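Local coordinates for protein trehalose-6-phosphate phosphatase (PDB 5DXI) that is a phosphatase of the haloacid dehalogenase (HAD) superfamily that holds a magnesium ion, a beryllium trifluoride ion and a glycan in its pocket, at residues S68-Q72 with A73-K77; S87-H90 with G91-K95; N104-A107 with S108-M111; E134-K137 with V138-T141; D233-T236 with D237-M240. All coordinates share one frame; numbering follows the deposited sequence.

Interaction 1: residues S68-Q72 with A73-K77; sequences SGRDQ and AFLEK. With GLC (alpha-D-glucopyranose), chain C; BEF (beryllium trifluoride ion), chain F.
The guanidinium of Arg70 lies flat on the ring of Phe74, four residues further along and in the first turn of helix 72-79. Arg70 CZ stands 3.8 Å from the centroid of the Phe74 ring and the two planes are 19° apart, which defines a near-parallel cation-pi stack. Arg70 NH1 makes the nearest approach, 3.2 Å from Phe74 CE1 and displaced toward the rim, while Arg70 CD adds a CH-pi contact over the same face. A bend at chi2 (-63°) folds the Arg70 chain back so that its flat end reaches the ring. C2 of the glucopyranose covers the opposite face of the guanidinium; the two faces limit the tilt, while a salt bridge from NE to Asp30 and a hydrogen bond from NH2 to Pro40 O restrain rotation in the plane. Asp71 is the N-cap: its OD1 accepts from Phe74 N at 2.9 Å in a nearly straight bond (169°). One step earlier, Arg70 N donates to Ser68 OG at 2.9 Å, an ST turn, and Gly69 N reaches F1 of the beryllium trifluoride ion at 2.9 Å. The place of Ser68, at a strand end beside this ion, is consistent with motif II of HAD proteins. The segment leads from strand 62-67 into helix 72-79, whose Gln72 and Leu75 lean on Ala88 of strand 85-88; Gln72 OE1 also binds Lys137 NZ.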
# COMPACT_ATOMS: atom_id res chain seq x y z
N SER A 68 -3.94 -0.60 -2.38
CA SER A 68 -4.00 0.84 -2.58
C SER A 68 -5.05 1.52 -1.72
O SER A 68 -5.96 0.86 -1.21
CB SER A 68 -4.29 1.14 -4.08
OG SER A 68 -4.35 2.54 -4.33
N GLY A 69 -4.94 2.84 -1.57
CA GLY A 69 -6.01 3.64 -1.00
C GLY A 69 -7.12 3.93 -2.01
O GLY A 69 -8.23 4.32 -1.63
N ARG A 70 -6.82 3.72 -3.29
CA ARG A 70 -7.77 3.96 -4.39
C ARG A 70 -9.06 3.16 -4.24
O ARG A 70 -9.06 2.05 -3.70
CB ARG A 70 -7.13 3.60 -5.74
CG ARG A 70 -6.02 4.53 -6.22
CD ARG A 70 -6.52 5.96 -6.46
NE ARG A 70 -5.44 6.80 -6.98
CZ ARG A 70 -5.57 7.78 -7.88
NH1 ARG A 70 -6.76 8.07 -8.40
NH2 ARG A 70 -4.50 8.46 -8.26
N ASP A 71 -10.16 3.71 -4.75
CA ASP A 71 -11.40 2.96 -4.74
C ASP A 71 -11.36 1.85 -5.80
O ASP A 71 -10.43 1.80 -6.62
CB ASP A 71 -12.62 3.89 -4.93
CG ASP A 71 -12.62 4.64 -6.26
OD1 ASP A 71 -12.01 4.19 -7.26
OD2 ASP A 71 -13.31 5.68 -6.33
N GLN A 72 -12.35 0.96 -5.77
CA GLN A 72 -12.37 -0.19 -6.68
C GLN A 72 -12.44 0.23 -8.14
O GLN A 72 -11.80 -0.39 -9.00
CB GLN A 72 -13.56 -1.09 -6.36
CG GLN A 72 -13.53 -1.67 -4.97
CD GLN A 72 -14.91 -2.05 -4.51
OE1 GLN A 72 -15.69 -1.20 -4.10
NE2 GLN A 72 -15.23 -3.33 -4.59
N ALA A 73 -13.22 1.27 -8.42
CA ALA A 73 -13.43 1.74 -9.79
C ALA A 73 -12.10 2.09 -10.46
O ALA A 73 -11.82 1.63 -11.56
CB ALA A 73 -14.37 2.94 -9.81
N PHE A 74 -11.26 2.86 -9.77
CA PHE A 74 -9.96 3.24 -10.31
C PHE A 74 -9.10 2.00 -10.62
O PHE A 74 -8.56 1.86 -11.71
CB PHE A 74 -9.22 4.16 -9.33
CG PHE A 74 -7.95 4.74 -9.89
CD1 PHE A 74 -7.98 5.91 -10.63
CD2 PHE A 74 -6.73 4.10 -9.68
CE1 PHE A 74 -6.82 6.45 -11.16
CE2 PHE A 74 -5.57 4.62 -10.20
CZ PHE A 74 -5.60 5.81 -10.94
N LEU A 75 -9.00 1.10 -9.64
CA LEU A 75 -8.16 -0.08 -9.76
C LEU A 75 -8.66 -1.01 -10.85
O LEU A 75 -7.88 -1.61 -11.58
CB LEU A 75 -8.08 -0.82 -8.41
CG LEU A 75 -7.41 -0.02 -7.28
CD1 LEU A 75 -7.51 -0.83 -5.99
CD2 LEU A 75 -5.95 0.36 -7.60
N GLU A 76 -9.98 -1.15 -10.95
CA GLU A 76 -10.55 -1.96 -12.00
C GLU A 76 -10.18 -1.36 -13.36
O GLU A 76 -9.75 -2.06 -14.27
CB GLU A 76 -12.07 -2.06 -11.83
CG GLU A 76 -12.72 -3.25 -12.50
CD GLU A 76 -12.50 -4.54 -11.75
OE1 GLU A 76 -13.10 -4.72 -10.66
OE2 GLU A 76 -11.72 -5.39 -12.24
N LYS A 77 -10.31 -0.04 -13.46
CA LYS A 77 -10.00 0.66 -14.70
C LYS A 77 -8.56 0.47 -15.15
O LYS A 77 -8.31 0.03 -16.28
CB LYS A 77 -10.28 2.16 -14.53
CG LYS A 77 -10.00 2.99 -15.78
CD LYS A 77 -10.23 4.48 -15.51
CE LYS A 77 -11.69 4.87 -15.60
NZ LYS A 77 -11.90 6.33 -15.37
C1 GLC C . -4.39 9.11 -4.21
C2 GLC C . -5.91 9.07 -4.14
C3 GLC C . -6.35 8.71 -2.72
C4 GLC C . -5.71 7.39 -2.32
C5 GLC C . -4.19 7.52 -2.44
C6 GLC C . -3.54 6.18 -2.17
O1 GLC C . -3.89 10.17 -3.40
O2 GLC C . -6.42 10.35 -4.51
O3 GLC C . -7.76 8.56 -2.67
O4 GLC C . -6.06 7.05 -0.96
O5 GLC C . -3.82 7.88 -3.76
O6 GLC C . -3.91 5.26 -3.21
BE BEF F . -0.89 3.29 -2.57
F1 BEF F . -2.18 3.70 -1.42
F2 BEF F . -0.69 5.02 -2.91
F3 BEF F . -1.97 3.19 -3.97

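Interaction 2: residues S87-H90 with G91-K95; sequences SAEH and GCFMK
Ser87 and Ala88 pair with Met94 and Phe93 where the beta hairpin of strands 85-88 and 93-95 closes, in the central mixed sheet of this HAD fold, and a classic beta bulge sits beside the turn. The register supports this: Ala88 and Phe93 form an antiparallel hydrogen-bonded pair, Ser87 and Met94 a non-hydrogen-bonded one, and two residues, Cys92 and Phe93, stand against the single Ala88. Ala88 O accepts from Phe93 N at 3.2 Å and, more weakly, from Cys92 N and Gly91 N. Three successive residues, Glu89, His90 and Gly91, take positive phi angles and carry the chain round.

Phe93 O is gripped by two donors that come from different directions. Ser87 OG meets Phe93 O at 2.9 Å with a C=O...donor angle of 162°, whereas Ala88 N, at 3.1 Å, stands 40° above the carbonyl plane. Across the hairpin, Ala88 CB and Phe93 CB touch at 4.1 Å on the face turned to helix 72-79; Ser87 and Met94 lie on the other face, against Ile194 of helix 191-199. The Glu89 side chain runs alongside that of Phe93, its CD 3.8 Å from Phe93 CE1 and the carboxylate turned 59° from the ring. This carboxylate is held by the backbone N atoms of Val138, Ala139 and Lys137. His90, a residue of the glycan pocket, joins Thr236 through ND1. Water 1 bridges the hairpin end, donating to Ser87 OG at 2.9 Å and accepting from Gly91 N at 2.8 Å.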
# COMPACT_ATOMS: atom_id res chain seq x y z
N SER A 87 -6.55 -4.66 -4.04
CA SER A 87 -7.10 -4.31 -2.75
C SER A 87 -7.32 -2.81 -2.72
O SER A 87 -6.41 -2.05 -3.07
CB SER A 87 -6.19 -4.76 -1.60
OG SER A 87 -6.73 -4.36 -0.36
N ALA A 88 -8.50 -2.40 -2.30
CA ALA A 88 -8.94 -1.02 -2.42
C ALA A 88 -9.25 -0.41 -1.06
O ALA A 88 -9.55 -1.13 -0.10
CB ALA A 88 -10.20 -0.93 -3.37
N GLU A 89 -9.16 0.92 -0.99
CA GLU A 89 -9.53 1.74 0.18
C GLU A 89 -8.82 1.33 1.47
O GLU A 89 -9.45 1.21 2.53
CB GLU A 89 -11.07 1.72 0.39
CG GLU A 89 -11.84 2.10 -0.87
CD GLU A 89 -13.30 2.54 -0.64
OE1 GLU A 89 -13.68 2.93 0.48
OE2 GLU A 89 -14.05 2.53 -1.63
N HIS A 90 -7.51 1.14 1.37
CA HIS A 90 -6.65 0.88 2.52
C HIS A 90 -7.12 -0.35 3.28
O HIS A 90 -7.21 -0.31 4.50
CB HIS A 90 -6.60 2.09 3.47
CG HIS A 90 -6.22 3.38 2.80
ND1 HIS A 90 -4.91 3.72 2.53
CD2 HIS A 90 -6.97 4.42 2.38
CE1 HIS A 90 -4.87 4.92 1.95
NE2 HIS A 90 -6.12 5.36 1.85
N GLY A 91 -7.44 -1.43 2.57
CA GLY A 91 -7.78 -2.69 3.22
C GLY A 91 -9.26 -3.03 3.33
O GLY A 91 -9.62 -4.06 3.91
N CYS A 92 -10.13 -2.20 2.77
CA CYS A 92 -11.56 -2.47 2.87
C CYS A 92 -12.04 -3.52 1.89
O CYS A 92 -13.02 -4.24 2.16
CB CYS A 92 -12.36 -1.18 2.68
SG CYS A 92 -12.09 0.01 4.03
N PHE A 93 -11.36 -3.65 0.75
CA PHE A 93 -11.81 -4.56 -0.31
C PHE A 93 -10.66 -5.39 -0.85
O PHE A 93 -9.54 -4.91 -0.90
CB PHE A 93 -12.45 -3.80 -1.48
CG PHE A 93 -13.66 -2.99 -1.09
CD1 PHE A 93 -13.52 -1.69 -0.62
CD2 PHE A 93 -14.93 -3.53 -1.20
CE1 PHE A 93 -14.63 -0.96 -0.26
CE2 PHE A 93 -16.05 -2.79 -0.84
CZ PHE A 93 -15.90 -1.51 -0.37
N MET A 94 -10.95 -6.63 -1.26
CA MET A 94 -9.96 -7.51 -1.90
C MET A 94 -10.56 -8.17 -3.13
O MET A 94 -11.73 -8.53 -3.12
CB MET A 94 -9.49 -8.62 -0.96
CG MET A 94 -8.55 -8.21 0.10
SD MET A 94 -8.04 -9.64 1.08
CE MET A 94 -6.84 -10.43 0.03
N LYS A 95 -9.76 -8.37 -4.17
CA LYS A 95 -10.23 -9.18 -5.29
C LYS A 95 -9.12 -10.08 -5.82
O LYS A 95 -8.11 -9.61 -6.36
CB LYS A 95 -10.81 -8.30 -6.41
CG LYS A 95 -11.51 -9.15 -7.50
CD LYS A 95 -12.16 -8.33 -8.60
CE LYS A 95 -11.12 -7.78 -9.56
NZ LYS A 95 -11.68 -7.51 -10.91
O HOH W 1 -6.08 -1.59 0.11

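Interaction 3: residues N104-A107 with S108-M111; sequences NLAA and SFDM
Ala106 meets both Phe109 and Met111 with its methyl group: Ala106 CB lies 3.6 Å from Phe109 CD2 and 4.0 Å from Met111 CE. The bend of Met111 at chi2 (-61°) sends its methyl back over the turn, where CE also comes 3.6 Å from Ala106 O. That same carbonyl, Ala106 O, accepts from Phe109 N at 2.9 Å; the bond is fairly straight at hydrogen (159°), but the donor stands 54° above the carbonyl plane. The next shell is polar. Water 2 spans the bend, donating to Leu105 O at 2.8 Å and accepting from Ser108 N at 3.0 Å. Asn104 OD1 takes the N-H of Ala106 at 2.8 Å, an Asx turn that fixes the start of the bend, and Ala107 N bonds to Asn104 O at 3.1 Å. Further out, Phe109 rests on Phe188 and Val189, Met111 on Val138, and Leu105 on Ile194 and Arg197 of helix 191-199, while the Leu105 backbone is bonded to that of Cys92. Two type I beta turns, Asn104 to Ala107 and Ala106 to Phe109, therefore overlap in a partly exposed loop that leads from the edge strand 103-104 of the central sheet toward helix 113-126.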
# COMPACT_ATOMS: atom_id res chain seq x y z
N ASN A 104 -15.89 -7.43 0.44
CA ASN A 104 -15.90 -6.25 1.30
C ASN A 104 -15.56 -6.63 2.73
O ASN A 104 -16.44 -7.06 3.47
CB ASN A 104 -17.26 -5.54 1.27
CG ASN A 104 -17.27 -4.25 2.10
OD1 ASN A 104 -16.29 -3.92 2.74
ND2 ASN A 104 -18.38 -3.52 2.05
N LEU A 105 -14.32 -6.41 3.14
CA LEU A 105 -13.90 -6.80 4.49
C LEU A 105 -14.53 -5.92 5.56
O LEU A 105 -14.49 -6.24 6.74
CB LEU A 105 -12.37 -6.79 4.62
CG LEU A 105 -11.50 -7.83 3.88
CD1 LEU A 105 -11.56 -7.75 2.37
CD2 LEU A 105 -10.06 -7.72 4.36
N ALA A 106 -15.13 -4.80 5.15
CA ALA A 106 -15.76 -3.90 6.11
C ALA A 106 -17.29 -3.99 6.06
O ALA A 106 -17.98 -3.19 6.67
CB ALA A 106 -15.31 -2.47 5.86
N ALA A 107 -17.80 -4.98 5.34
CA ALA A 107 -19.24 -5.09 5.08
C ALA A 107 -20.08 -5.13 6.37
O ALA A 107 -21.24 -4.74 6.37
CB ALA A 107 -19.52 -6.32 4.23
N SER A 108 -19.50 -5.61 7.46
CA SER A 108 -20.26 -5.74 8.70
C SER A 108 -20.01 -4.57 9.64
O SER A 108 -20.59 -4.52 10.74
CB SER A 108 -19.92 -7.06 9.39
OG SER A 108 -18.56 -7.08 9.81
N PHE A 109 -19.14 -3.65 9.24
CA PHE A 109 -18.78 -2.51 10.10
C PHE A 109 -19.82 -1.39 10.11
O PHE A 109 -20.54 -1.18 9.13
CB PHE A 109 -17.41 -1.94 9.70
CG PHE A 109 -16.24 -2.78 10.16
CD1 PHE A 109 -16.32 -3.51 11.34
CD2 PHE A 109 -15.06 -2.79 9.45
CE1 PHE A 109 -15.23 -4.27 11.77
CE2 PHE A 109 -13.97 -3.54 9.88
CZ PHE A 109 -14.06 -4.28 11.03
N ASP A 110 -19.90 -0.70 11.24
CA ASP A 110 -20.74 0.49 11.39
C ASP A 110 -20.19 1.66 10.56
O ASP A 110 -19.03 2.05 10.71
CB ASP A 110 -20.82 0.86 12.88
CG ASP A 110 -21.55 2.18 13.14
OD1 ASP A 110 -22.32 2.65 12.29
OD2 ASP A 110 -21.33 2.74 14.23
N MET A 111 -21.04 2.23 9.70
CA MET A 111 -20.64 3.30 8.80
C MET A 111 -21.19 4.68 9.18
O MET A 111 -21.07 5.63 8.41
CB MET A 111 -21.08 2.96 7.37
CG MET A 111 -20.36 1.76 6.78
SD MET A 111 -18.59 2.10 6.70
CE MET A 111 -17.89 0.45 6.77
O HOH W 2 -16.93 -7.07 7.77

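Interaction 4: residues E134-K137 with V138-T141; sequences ERKK and VALT. With GLC (alpha-D-glucopyranose), chain C.
Lys136 reaches along the hairpin past Ala139 and Thr141 to the bound sugar. Lys136 CB lies 3.3 Å from Ala139 O, the carbonyl that also accepts from Lys136 N at 3.1 Å. CG stays near this oxygen, and CD passes the Ala139 methyl more loosely. With CG anti to the carbonyl carbon (chi1 -55°) and the chain extended beyond it, the side chain crosses that of Thr141, where Lys136 CE is 3.1 Å from Thr141 OG1. At the tip, Lys136 NZ donates to glucopyranose O3 at 2.8 Å and to its O4 at 2.9 Å, and is further held by Gly69 O and a salt bridge to Glu183. Glu134 completes the grip: its OE1 accepts from glucopyranose O3 at 2.6 Å, so this hydroxyl gives its proton to the glutamate while receiving one from the lysine. Backbone bonds pair Glu134 with Thr141: Glu134 N meets Thr141 O at 2.7 Å, in the carbonyl plane, and Thr141 N returns the bond to Glu134 O. On the other face Arg135 CG touches Leu140 CD2. The antiparallel sheet is consistent with the cap domain of a HAD phosphatase. Strand 132-135 forms one edge and strand 140-143 continues it to strand 181-186, while Leu140 packs on Trp113 and Phe121 of helix 113-126 and Arg135 pairs with Asp118 of the same helix.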
# COMPACT_ATOMS: atom_id res chain seq x y z
N GLU A 134 -12.96 13.57 -1.30
CA GLU A 134 -13.17 12.38 -2.11
C GLU A 134 -13.93 11.35 -1.26
O GLU A 134 -13.39 10.84 -0.28
CB GLU A 134 -11.84 11.80 -2.59
CG GLU A 134 -11.98 10.56 -3.46
CD GLU A 134 -10.65 9.92 -3.79
OE1 GLU A 134 -9.58 10.36 -3.26
OE2 GLU A 134 -10.66 8.97 -4.60
N ARG A 135 -15.16 11.05 -1.66
CA ARG A 135 -15.98 10.07 -0.96
C ARG A 135 -15.89 8.73 -1.67
O ARG A 135 -16.44 8.55 -2.74
CB ARG A 135 -17.44 10.54 -0.90
CG ARG A 135 -17.64 11.77 -0.05
CD ARG A 135 -18.99 12.44 -0.28
NE ARG A 135 -19.01 13.72 0.43
CZ ARG A 135 -18.72 14.89 -0.13
NH1 ARG A 135 -18.43 14.96 -1.43
NH2 ARG A 135 -18.74 16.00 0.60
N LYS A 136 -15.17 7.80 -1.07
CA LYS A 136 -15.12 6.47 -1.66
C LYS A 136 -16.25 5.65 -1.04
O LYS A 136 -17.10 6.22 -0.37
CB LYS A 136 -13.74 5.85 -1.45
CG LYS A 136 -12.60 6.74 -1.96
CD LYS A 136 -11.27 6.17 -1.49
CE LYS A 136 -10.22 7.24 -1.34
NZ LYS A 136 -8.92 6.71 -0.86
N LYS A 137 -16.25 4.34 -1.22
CA LYS A 137 -17.35 3.54 -0.68
C LYS A 137 -17.29 3.48 0.84
O LYS A 137 -18.31 3.65 1.52
CB LYS A 137 -17.35 2.13 -1.27
CG LYS A 137 -17.70 2.05 -2.76
CD LYS A 137 -18.68 0.91 -2.99
CE LYS A 137 -18.50 0.27 -4.36
NZ LYS A 137 -18.47 -1.22 -4.23
N VAL A 138 -16.10 3.26 1.38
CA VAL A 138 -15.94 3.22 2.82
C VAL A 138 -15.11 4.41 3.30
O VAL A 138 -15.61 5.30 3.99
CB VAL A 138 -15.28 1.90 3.26
CG1 VAL A 138 -15.05 1.91 4.76
CG2 VAL A 138 -16.16 0.72 2.85
N ALA A 139 -13.84 4.45 2.89
CA ALA A 139 -12.93 5.51 3.29
C ALA A 139 -13.35 6.88 2.73
O ALA A 139 -13.95 6.96 1.67
CB ALA A 139 -11.52 5.18 2.84
N LEU A 140 -13.02 7.93 3.47
CA LEU A 140 -13.18 9.30 2.98
C LEU A 140 -11.84 10.00 2.97
O LEU A 140 -11.01 9.77 3.85
CB LEU A 140 -14.16 10.10 3.84
CG LEU A 140 -15.65 9.79 3.64
CD1 LEU A 140 -16.10 8.68 4.57
CD2 LEU A 140 -16.50 11.04 3.81
N THR A 141 -11.62 10.83 1.96
CA THR A 141 -10.34 11.51 1.79
C THR A 141 -10.53 13.01 1.64
O THR A 141 -11.35 13.46 0.85
CB THR A 141 -9.60 10.98 0.54
OG1 THR A 141 -9.44 9.56 0.64
CG2 THR A 141 -8.24 11.62 0.41
C1 GLC C . -4.39 9.11 -4.21
C2 GLC C . -5.91 9.07 -4.14
C3 GLC C . -6.35 8.71 -2.72
C4 GLC C . -5.71 7.39 -2.32
C5 GLC C . -4.19 7.52 -2.44
C6 GLC C . -3.54 6.18 -2.17
O1 GLC C . -3.89 10.17 -3.40
O2 GLC C . -6.42 10.35 -4.51
O3 GLC C . -7.76 8.56 -2.67
O4 GLC C . -6.06 7.05 -0.96
O5 GLC C . -3.82 7.88 -3.76
O6 GLC C . -3.91 5.26 -3.21

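Interaction 5: residues D233-T236 with D237-M240; sequences DDLT and DEDM. With MG (magnesium ion), chain E.
Asp237 turns its carboxylate back against the chain, and one oxygen, OD1, collects the backbone N-H groups of both Asp233 and Asp234. The sequence, a metal-binding aspartate after strand 227-232 with further acidic residues at the head of helix 235-253, is consistent with motif IV of the HAD fold. The two N-H groups approach OD1 differently: Asp234 N, at 2.8 Å, uses the anti lone pair of Asp237 OD1, whereas Asp233 N, at 3.0 Å, stands 51° above the carboxylate plane. A chi1 of -53° sets Asp237 CG beside the backbone N and aims the group at the loop. OD2 is held separately by a salt bridge to Lys191. Asp237 thus acts from the second shell, fixing the backbone of Asp233, whose OD2 binds the magnesium ion at 2.0 Å; Asp28 and Asp30 complete the protein part of the site, and waters 3 and 7 are also ligands. Asp233 OD1 pairs with Lys179. The first turn is held by bonds to the third residue back: Asp237 N to Asp234 O at 2.9 Å, then Glu238 N to Leu235 O and Asp239 N to Thr236 O, all with the donor well above the carbonyl plane. Water 5 links Leu235 O to Asp239 OD1, and water 4 bridges the same turn by donating to Asp234 O at 2.7 Å and to Glu238 OE2 at 2.8 Å.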
# COMPACT_ATOMS: atom_id res chain seq x y z
N ASP A 233 4.87 4.25 -0.11
CA ASP A 233 5.43 5.58 0.01
C ASP A 233 4.80 6.40 1.12
O ASP A 233 5.28 7.49 1.43
CB ASP A 233 5.25 6.35 -1.31
CG ASP A 233 3.79 6.74 -1.57
OD1 ASP A 233 3.53 7.92 -1.93
OD2 ASP A 233 2.89 5.88 -1.41
N ASP A 234 3.71 5.91 1.72
CA ASP A 234 2.96 6.78 2.62
C ASP A 234 2.61 6.07 3.92
O ASP A 234 2.98 4.91 4.13
CB ASP A 234 1.70 7.30 1.93
CG ASP A 234 1.32 8.71 2.38
OD1 ASP A 234 1.90 9.20 3.38
OD2 ASP A 234 0.43 9.32 1.75
N LEU A 235 1.95 6.79 4.81
CA LEU A 235 1.70 6.29 6.15
C LEU A 235 0.89 5.00 6.13
O LEU A 235 1.20 4.06 6.86
CB LEU A 235 0.97 7.36 6.96
CG LEU A 235 0.54 6.93 8.37
CD1 LEU A 235 1.73 6.46 9.19
CD2 LEU A 235 -0.21 8.08 9.07
N THR A 236 -0.12 4.94 5.26
CA THR A 236 -0.89 3.72 5.10
C THR A 236 -0.02 2.48 4.85
O THR A 236 -0.35 1.39 5.31
CB THR A 236 -1.91 3.86 3.95
OG1 THR A 236 -2.72 2.68 3.92
CG2 THR A 236 -1.21 4.06 2.57
N ASP A 237 1.10 2.66 4.15
CA ASP A 237 1.97 1.54 3.78
C ASP A 237 2.84 1.06 4.93
O ASP A 237 3.36 -0.06 4.90
CB ASP A 237 2.83 1.97 2.62
CG ASP A 237 1.99 2.51 1.49
OD1 ASP A 237 2.19 3.68 1.10
OD2 ASP A 237 1.09 1.77 1.05
N GLU A 238 3.02 1.90 5.94
CA GLU A 238 3.70 1.47 7.16
C GLU A 238 2.98 0.27 7.80
O GLU A 238 3.60 -0.55 8.51
CB GLU A 238 3.79 2.63 8.15
CG GLU A 238 4.73 3.77 7.68
CD GLU A 238 6.17 3.31 7.51
OE1 GLU A 238 6.72 2.68 8.46
OE2 GLU A 238 6.73 3.55 6.42
N ASP A 239 1.67 0.18 7.58
CA ASP A 239 0.91 -0.99 8.04
C ASP A 239 1.39 -2.26 7.34
O ASP A 239 1.49 -3.32 7.95
CB ASP A 239 -0.59 -0.78 7.81
CG ASP A 239 -1.15 0.33 8.67
OD1 ASP A 239 -0.50 0.65 9.69
OD2 ASP A 239 -2.23 0.86 8.37
N MET A 240 1.69 -2.16 6.05
CA MET A 240 2.24 -3.30 5.33
C MET A 240 3.61 -3.69 5.87
O MET A 240 3.84 -4.87 6.11
CB MET A 240 2.34 -3.02 3.83
CG MET A 240 0.99 -2.75 3.17
SD MET A 240 1.03 -2.99 1.37
CE MET A 240 2.12 -1.64 0.92
MG MG E . 1.07 5.43 -2.17
O HOH W 3 0.82 7.44 -2.03
O HOH W 4 5.72 4.81 4.11
O HOH W 5 -0.08 3.51 9.30
O HOH W 6 -3.49 0.87 6.06
O HOH W 7 0.39 5.08 -0.22

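Overall arrangement
From the N terminus the five contacts follow in series; none nests in or crosses another, and each is local to one turn, hairpin or helix start. Interaction 1 starts helix 72-79, interaction 2 turns the next hairpin of the central sheet, and interaction 3 leaves one edge strand. Interaction 4 closes the hairpin of the smaller antiparallel sheet, and interaction 5 opens the helix between strands 227-232 and 266-271. In space, interaction 2 is the hub, touching all the others, with its centre about 9 Å from that of interaction 1. Interactions 1 and 4 meet round the sugar, joining the two sheets, while interactions 3 and 5 stand farthest apart, their centres about 21 Å apart.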